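Local atomic coordinates of TfuA domain-containing protein (Methanosarcina acetivorans, PDB entry 6XP8), a protein that takes part in peptide backbone thioamidation, probably in partnership with a YcaO enzyme. Residues Asn158-Tyr161 / Pro162-Ser165; Thr170-Gly173 / Gly174-Leu178; Gly177-Pro180 / Lys181-Lys185. All blocks are in the same frame, centred on the assembly; numbering follows the deposited sequence.

Contact 1. Residues Asn158-Tyr161 / Pro162-Ser165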
loop_
_atom_site.group_PDB
_atom_site.type_symbol
_atom_site.label_atom_id
_atom_site.label_comp_id
_atom_site.label_asym_id
_atom_site.label_seq_id
_atom_site.Cartn_x
_atom_site.Cartn_y
_atom_site.Cartn_z
ATOM N N ASN A 158 15.885 1.857 8.160
ATOM C CA ASN A 158 16.672 3.059 8.451
ATOM C C ASN A 158 17.004 3.938 7.239
ATOM O O ASN A 158 17.923 4.766 7.288
ATOM C CB ASN A 158 17.937 2.667 9.217
ATOM C CG ASN A 158 17.648 2.352 10.664
ATOM O OD1 ASN A 158 17.314 3.242 11.450
ATOM N ND2 ASN A 158 17.753 1.083 11.025
ATOM N N THR A 159 16.225 3.778 6.172
ATOM C CA THR A 159 16.363 4.583 4.961
ATOM C C THR A 159 15.143 5.486 4.818
ATOM O O THR A 159 14.002 5.015 4.900
ATOM C CB THR A 159 16.536 3.680 3.718
ATOM O OG1 THR A 159 17.710 2.880 3.885
ATOM C CG2 THR A 159 16.677 4.497 2.424
ATOM N N TYR A 160 15.401 6.783 4.622
ATOM C CA TYR A 160 14.373 7.780 4.295
ATOM C C TYR A 160 13.585 7.305 3.065
ATOM O O TYR A 160 14.182 6.989 2.037
ATOM C CB TYR A 160 15.046 9.144 4.061
ATOM C CG TYR A 160 14.134 10.259 3.604
ATOM C CD1 TYR A 160 12.963 10.580 4.313
ATOM C CD2 TYR A 160 14.463 11.028 2.485
ATOM C CE1 TYR A 160 12.134 11.617 3.892
ATOM C CE2 TYR A 160 13.646 12.071 2.063
ATOM C CZ TYR A 160 12.485 12.359 2.766
ATOM O OH TYR A 160 11.676 13.380 2.324
ATOM N N TYR A 161 12.256 7.211 3.190
ATOM C CA TYR A 161 11.455 6.437 2.212
ATOM C C TYR A 161 11.616 6.825 0.728
ATOM O O TYR A 161 11.641 5.932 -0.109
ATOM C CB TYR A 161 9.974 6.267 2.635
ATOM C CG TYR A 161 9.123 7.505 2.470
ATOM C CD1 TYR A 161 8.490 7.784 1.250
ATOM C CD2 TYR A 161 8.950 8.401 3.530
ATOM C CE1 TYR A 161 7.729 8.933 1.082
ATOM C CE2 TYR A 161 8.177 9.548 3.374
ATOM C CZ TYR A 161 7.570 9.805 2.152
ATOM O OH TYR A 161 6.809 10.940 1.998
ATOM N N PRO A 162 11.753 8.137 0.390
ATOM C CA PRO A 162 11.991 8.449 -1.028
ATOM C C PRO A 162 13.279 7.862 -1.610
ATOM O O PRO A 162 13.397 7.769 -2.830
ATOM C CB PRO A 162 12.050 9.983 -1.041
ATOM C CG PRO A 162 11.157 10.369 0.084
ATOM C CD PRO A 162 11.539 9.383 1.153
ATOM N N ASP A 163 14.206 7.450 -0.741
ATOM C CA ASP A 163 15.460 6.799 -1.145
ATOM C C ASP A 163 15.417 5.261 -1.091
ATOM O O ASP A 163 16.414 4.600 -1.419
ATOM C CB ASP A 163 16.630 7.304 -0.279
ATOM C CG ASP A 163 16.890 8.799 -0.430
ATOM O OD1 ASP A 163 16.427 9.423 -1.414
ATOM O OD2 ASP A 163 17.573 9.352 0.456
ATOM N N ARG A 164 14.283 4.696 -0.666
ATOM C CA ARG A 164 14.090 3.241 -0.636
ATOM C C ARG A 164 13.902 2.703 -2.051
ATOM O O ARG A 164 12.909 3.006 -2.711
ATOM C CB ARG A 164 12.887 2.853 0.235
ATOM C CG ARG A 164 13.180 2.807 1.722
ATOM C CD ARG A 164 11.919 2.518 2.531
ATOM N NE ARG A 164 12.197 2.677 3.955
ATOM C CZ ARG A 164 11.300 2.973 4.893
ATOM N NH1 ARG A 164 10.018 3.164 4.593
ATOM N NH2 ARG A 164 11.701 3.092 6.149
ATOM N N SER A 165 14.884 1.938 -2.517
ATOM C CA SER A 165 14.799 1.218 -3.790
ATOM C C SER A 165 15.657 -0.035 -3.688
ATOM O O SER A 165 16.564 -0.096 -2.856
ATOM C CB SER A 165 15.266 2.093 -4.963
ATOM O OG SER A 165 16.669 2.329 -4.922
#
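A chi1 of 175° swings the Y160 ring to the far side of CB from its own amide nitrogen, a chi1 of 75° sets Y161 CG between the backbone N and the carbonyl carbon, and these two different torsions bring both rings to the same methylene of P162. P162 CD sits 3.3 Å from the centroid of the Y160 ring and only 4° off its normal, a nearly perpendicular CH-pi contact over the middle of the face. The Y161 ring receives the same CD at 3.5 Å from its centroid, again over a face but shifted toward the rim. The next atom of the pyrrolidine, P162 CG, reaches beyond CD to within 3.6 Å of Y160 CZ. D163 comes to Y160 from elsewhere: its carboxylate, turned at right angles to the ring, places OD2 at the ring edge.

The backbone turns here by two successive i to i+3 bonds: D163 N donates to Y160 O at 2.8 Å and R164 N to Y161 O at 3.0 Å. T159 packs its methyl CG2 against D163 C at 3.8 Å, while its hydroxyl bonds to L155 O. The buried R164 runs extended past T159 and lays one face of its guanidinium over Y161 CA. Its NE lies 3.1 Å from T159 O at an angle too poor for a bond; NE is held by A156 O instead, and NH2 forms a salt bridge with D110. S165 serves as N-cap of helix 166-175. Y161 rests on F52 and A113 and P162 on S115, and the whole is a 3-10 turn linking helix 146-157 to helix 166-175, with the two tyrosines gathered about P162 on one side.

Contact 2. Residues Thr170-Gly173 / Gly174-Leu178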
loop_
_atom_site.group_PDB
_atom_site.type_symbol
_atom_site.label_atom_id
_atom_site.label_comp_id
_atom_site.label_asym_id
_atom_site.label_seq_id
_atom_site.Cartn_x
_atom_site.Cartn_y
_atom_site.Cartn_z
ATOM N N THR A 170 20.728 -2.572 -2.303
ATOM C CA THR A 170 21.841 -3.474 -2.640
ATOM C C THR A 170 23.172 -2.730 -2.780
ATOM O O THR A 170 24.221 -3.265 -2.416
ATOM C CB THR A 170 21.572 -4.332 -3.899
ATOM O OG1 THR A 170 21.248 -3.488 -5.010
ATOM C CG2 THR A 170 20.437 -5.334 -3.645
ATOM N N LYS A 171 23.115 -1.500 -3.298
ATOM C CA LYS A 171 24.295 -0.644 -3.462
ATOM C C LYS A 171 24.873 -0.232 -2.103
ATOM O O LYS A 171 26.064 -0.433 -1.854
ATOM C CB LYS A 171 23.952 0.584 -4.320
ATOM C CG LYS A 171 25.116 1.480 -4.706
ATOM C CD LYS A 171 24.659 2.480 -5.757
ATOM C CE LYS A 171 25.598 3.669 -5.840
ATOM N NZ LYS A 171 25.117 4.675 -6.830
ATOM N N GLU A 172 24.017 0.314 -1.233
ATOM C CA GLU A 172 24.405 0.742 0.114
ATOM C C GLU A 172 24.764 -0.459 0.995
ATOM O O GLU A 172 25.690 -0.378 1.805
ATOM C CB GLU A 172 23.293 1.578 0.765
ATOM C CG GLU A 172 23.704 2.283 2.056
ATOM C CD GLU A 172 22.658 3.242 2.610
ATOM O OE1 GLU A 172 21.502 3.269 2.121
ATOM O OE2 GLU A 172 22.995 3.979 3.561
ATOM N N GLY A 173 24.023 -1.559 0.829
ATOM C CA GLY A 173 24.321 -2.832 1.487
ATOM C C GLY A 173 25.735 -3.312 1.207
ATOM O O GLY A 173 26.461 -3.683 2.133
ATOM N N GLY A 174 26.118 -3.281 -0.071
ATOM C CA GLY A 174 27.473 -3.625 -0.517
ATOM C C GLY A 174 28.539 -2.687 0.027
ATOM O O GLY A 174 29.595 -3.139 0.481
ATOM N N LYS A 175 28.254 -1.385 -0.012
ATOM C CA LYS A 175 29.158 -0.345 0.507
ATOM C C LYS A 175 29.383 -0.439 2.022
ATOM O O LYS A 175 30.468 -0.108 2.512
ATOM C CB LYS A 175 28.638 1.052 0.147
ATOM C CG LYS A 175 28.840 1.449 -1.306
ATOM C CD LYS A 175 28.319 2.857 -1.546
ATOM C CE LYS A 175 28.389 3.239 -3.015
ATOM N NZ LYS A 175 27.747 4.563 -3.247
ATOM N N LYS A 176 28.359 -0.890 2.747
ATOM C CA LYS A 176 28.419 -1.043 4.206
ATOM C C LYS A 176 28.872 -2.440 4.661
ATOM O O LYS A 176 28.869 -2.734 5.863
ATOM C CB LYS A 176 27.067 -0.686 4.835
ATOM C CG LYS A 176 26.751 0.801 4.841
ATOM C CD LYS A 176 25.351 1.060 5.381
ATOM C CE LYS A 176 25.143 2.524 5.743
ATOM N NZ LYS A 176 25.677 2.839 7.099
ATOM N N GLY A 177 29.254 -3.285 3.699
ATOM C CA GLY A 177 29.744 -4.646 3.967
ATOM C C GLY A 177 28.697 -5.609 4.499
ATOM O O GLY A 177 29.011 -6.512 5.285
ATOM N N LEU A 178 27.453 -5.415 4.068
ATOM C CA LEU A 178 26.325 -6.234 4.518
ATOM C C LEU A 178 26.066 -7.445 3.621
ATOM O O LEU A 178 25.391 -8.387 4.034
ATOM C CB LEU A 178 25.054 -5.384 4.631
ATOM C CG LEU A 178 25.079 -4.058 5.408
ATOM C CD1 LEU A 178 23.683 -3.454 5.374
ATOM C CD2 LEU A 178 25.564 -4.214 6.846
#
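The carboxylate of E172, the single flat side-chain group here, is met by the aliphatic part of K176, whose CE comes to 3.4 Å from OE2. The two chains run side by side in the same direction, and E172 CG also lies against K176 CD, at 3.9 Å. At its end K176 bends (chi4 -83°), and NZ stops 4.6 Å from OE2, too far for a salt bridge; any attraction is probably weak. One step back along the helix, K171 and K175 are likewise aligned, both extended beyond CG, with K171 CE 3.5 Å from K175 NZ. Their ammonium groups, NZ to NZ, are 4.4 Å apart, so like charges stand close, with methylene packing between the chains.

The backbone bonds follow the helix to its end. G174 N, K175 N and K176 N donate to the carbonyls of T170, K171 and E172, the last regular bonds of the helix. Then the pattern changes. L178 N reaches G173 O at 2.8 Å, while G177 N bonds to G174 O at 3.2 Å, and G177 takes a positive phi of 68°: a Schellman motif, which turns the chain away from the helix axis. L178 folds back at this point, its CB 3.3 Å from G173 O and its CD1 over the bare CA of G173.

This end of helix 166-175 is wedged between its two neighbours in the chain. E172 and L178 lean on L155 of helix 146-157, L178 also on A151, while T170 packs against L187 and L188 of helix 181-193.

Contact 3. Residues Gly177-Pro180 / Lys181-Lys185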
loop_
_atom_site.group_PDB
_atom_site.type_symbol
_atom_site.label_atom_id
_atom_site.label_comp_id
_atom_site.label_asym_id
_atom_site.label_seq_id
_atom_site.Cartn_x
_atom_site.Cartn_y
_atom_site.Cartn_z
ATOM N N GLY A 177 29.254 -3.285 3.699
ATOM C CA GLY A 177 29.744 -4.646 3.967
ATOM C C GLY A 177 28.697 -5.609 4.499
ATOM O O GLY A 177 29.011 -6.512 5.285
ATOM N N LEU A 178 27.453 -5.415 4.068
ATOM C CA LEU A 178 26.325 -6.234 4.518
ATOM C C LEU A 178 26.066 -7.445 3.621
ATOM O O LEU A 178 25.391 -8.387 4.034
ATOM C CB LEU A 178 25.054 -5.384 4.631
ATOM C CG LEU A 178 25.079 -4.058 5.408
ATOM C CD1 LEU A 178 23.683 -3.454 5.374
ATOM C CD2 LEU A 178 25.564 -4.214 6.846
ATOM N N ILE A 179 26.619 -7.409 2.410
ATOM C CA ILE A 179 26.424 -8.448 1.391
ATOM C C ILE A 179 27.585 -8.373 0.376
ATOM O O ILE A 179 28.038 -7.269 0.051
ATOM C CB ILE A 179 25.020 -8.312 0.701
ATOM C CG1 ILE A 179 24.681 -9.548 -0.157
ATOM C CG2 ILE A 179 24.880 -6.988 -0.066
ATOM C CD1 ILE A 179 23.214 -9.689 -0.517
ATOM N N PRO A 180 28.103 -9.538 -0.091
ATOM C CA PRO A 180 29.057 -9.492 -1.204
ATOM C C PRO A 180 28.421 -8.850 -2.432
ATOM O O PRO A 180 27.228 -9.048 -2.678
ATOM C CB PRO A 180 29.364 -10.968 -1.467
ATOM C CG PRO A 180 29.151 -11.628 -0.150
ATOM C CD PRO A 180 27.987 -10.902 0.467
ATOM N N LYS A 181 29.212 -8.082 -3.179
ATOM C CA LYS A 181 28.694 -7.315 -4.318
ATOM C C LYS A 181 28.142 -8.175 -5.461
ATOM O O LYS A 181 27.143 -7.801 -6.075
ATOM C CB LYS A 181 29.720 -6.287 -4.808
ATOM C CG LYS A 181 29.822 -5.088 -3.874
ATOM C CD LYS A 181 30.873 -4.079 -4.298
ATOM C CE LYS A 181 31.076 -3.062 -3.185
ATOM N NZ LYS A 181 32.286 -2.217 -3.382
ATOM N N GLU A 182 28.767 -9.324 -5.726
ATOM C CA GLU A 182 28.252 -10.257 -6.740
ATOM C C GLU A 182 26.930 -10.892 -6.316
ATOM O O GLU A 182 26.020 -11.053 -7.138
ATOM C CB GLU A 182 29.289 -11.329 -7.102
ATOM C CG GLU A 182 30.455 -10.808 -7.931
ATOM C CD GLU A 182 30.036 -10.317 -9.306
ATOM O OE1 GLU A 182 29.780 -11.162 -10.191
ATOM O OE2 GLU A 182 29.972 -9.082 -9.497
ATOM N N LYS A 183 26.836 -11.228 -5.028
ATOM C CA LYS A 183 25.606 -11.727 -4.417
ATOM C C LYS A 183 24.523 -10.638 -4.412
ATOM O O LYS A 183 23.336 -10.937 -4.587
ATOM C CB LYS A 183 25.881 -12.226 -2.995
ATOM C CG LYS A 183 24.956 -13.343 -2.549
ATOM C CD LYS A 183 25.337 -13.885 -1.180
ATOM C CE LYS A 183 24.437 -15.049 -0.803
ATOM N NZ LYS A 183 24.614 -15.480 0.611
ATOM N N GLY A 184 24.951 -9.388 -4.222
ATOM C CA GLY A 184 24.083 -8.213 -4.317
ATOM C C GLY A 184 23.472 -8.039 -5.698
ATOM O O GLY A 184 22.300 -7.684 -5.813
ATOM N N LYS A 185 24.269 -8.301 -6.737
ATOM C CA LYS A 185 23.822 -8.202 -8.136
ATOM C C LYS A 185 22.764 -9.247 -8.481
ATOM O O LYS A 185 21.780 -8.936 -9.156
ATOM C CB LYS A 185 25.011 -8.305 -9.101
ATOM C CG LYS A 185 25.854 -7.041 -9.165
ATOM C CD LYS A 185 27.115 -7.239 -9.993
ATOM C CE LYS A 185 28.135 -6.136 -9.746
ATOM N NZ LYS A 185 27.677 -4.779 -10.173
#
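K181, the first residue of the helix after P180, sends its extended chain away from the linker, and the side-chain contact begins two residues further on. K183 is the main side-chain partner. With CG anti to the backbone N (chi1 -151°) its chain leaves the contact, but CB remains over the turn, 3.5 Å from P180 O and 4.0 Å from P180 CB. The side chain of I179 crosses that of K183 at about a right angle, I179 CG1 lying 4.1 Å from K183 CB. The ammonium group of K183 forms a salt bridge with E148.

G184 closes the first turn. Its N donates to P180 O at 2.8 Å, the first i to i+4 bond of the helix, with P180 as N-cap residue. I179 CD1 lies 4.2 Å from the CA of G184, so the isoleucine spans from K183 to the glycine along one side of the turn. K185 continues the pattern, donating from N to K181 O at 3.0 Å.

This contact joins the linker 177-180 to the first turn of helix 181-193. Both elements lie against helix 146-157 at a single residue, E148, which I179 and P180 touch and with which K183 makes its salt bridge.

Contacts 1 and 2 lie at opposite ends of helix 166-175, their centres about 14 Å apart, and contact 3 follows at once, sharing G177 and L178 with contact 2. Contact 1 is a surface site nearer the chain's centre, where aromatic faces and proline dominate and the buried arginine R164 ties the loop to helix 146-157. Contacts 2 and 3 are partly buried and farther out; there lysines line the exposed side, and side chains of one element rest on the glycine backbone of the other. T170 CG2 meets G184 O, so that the helices touch directly, and the linker residue I179 fills in against G173 and G174 of helix 166-175.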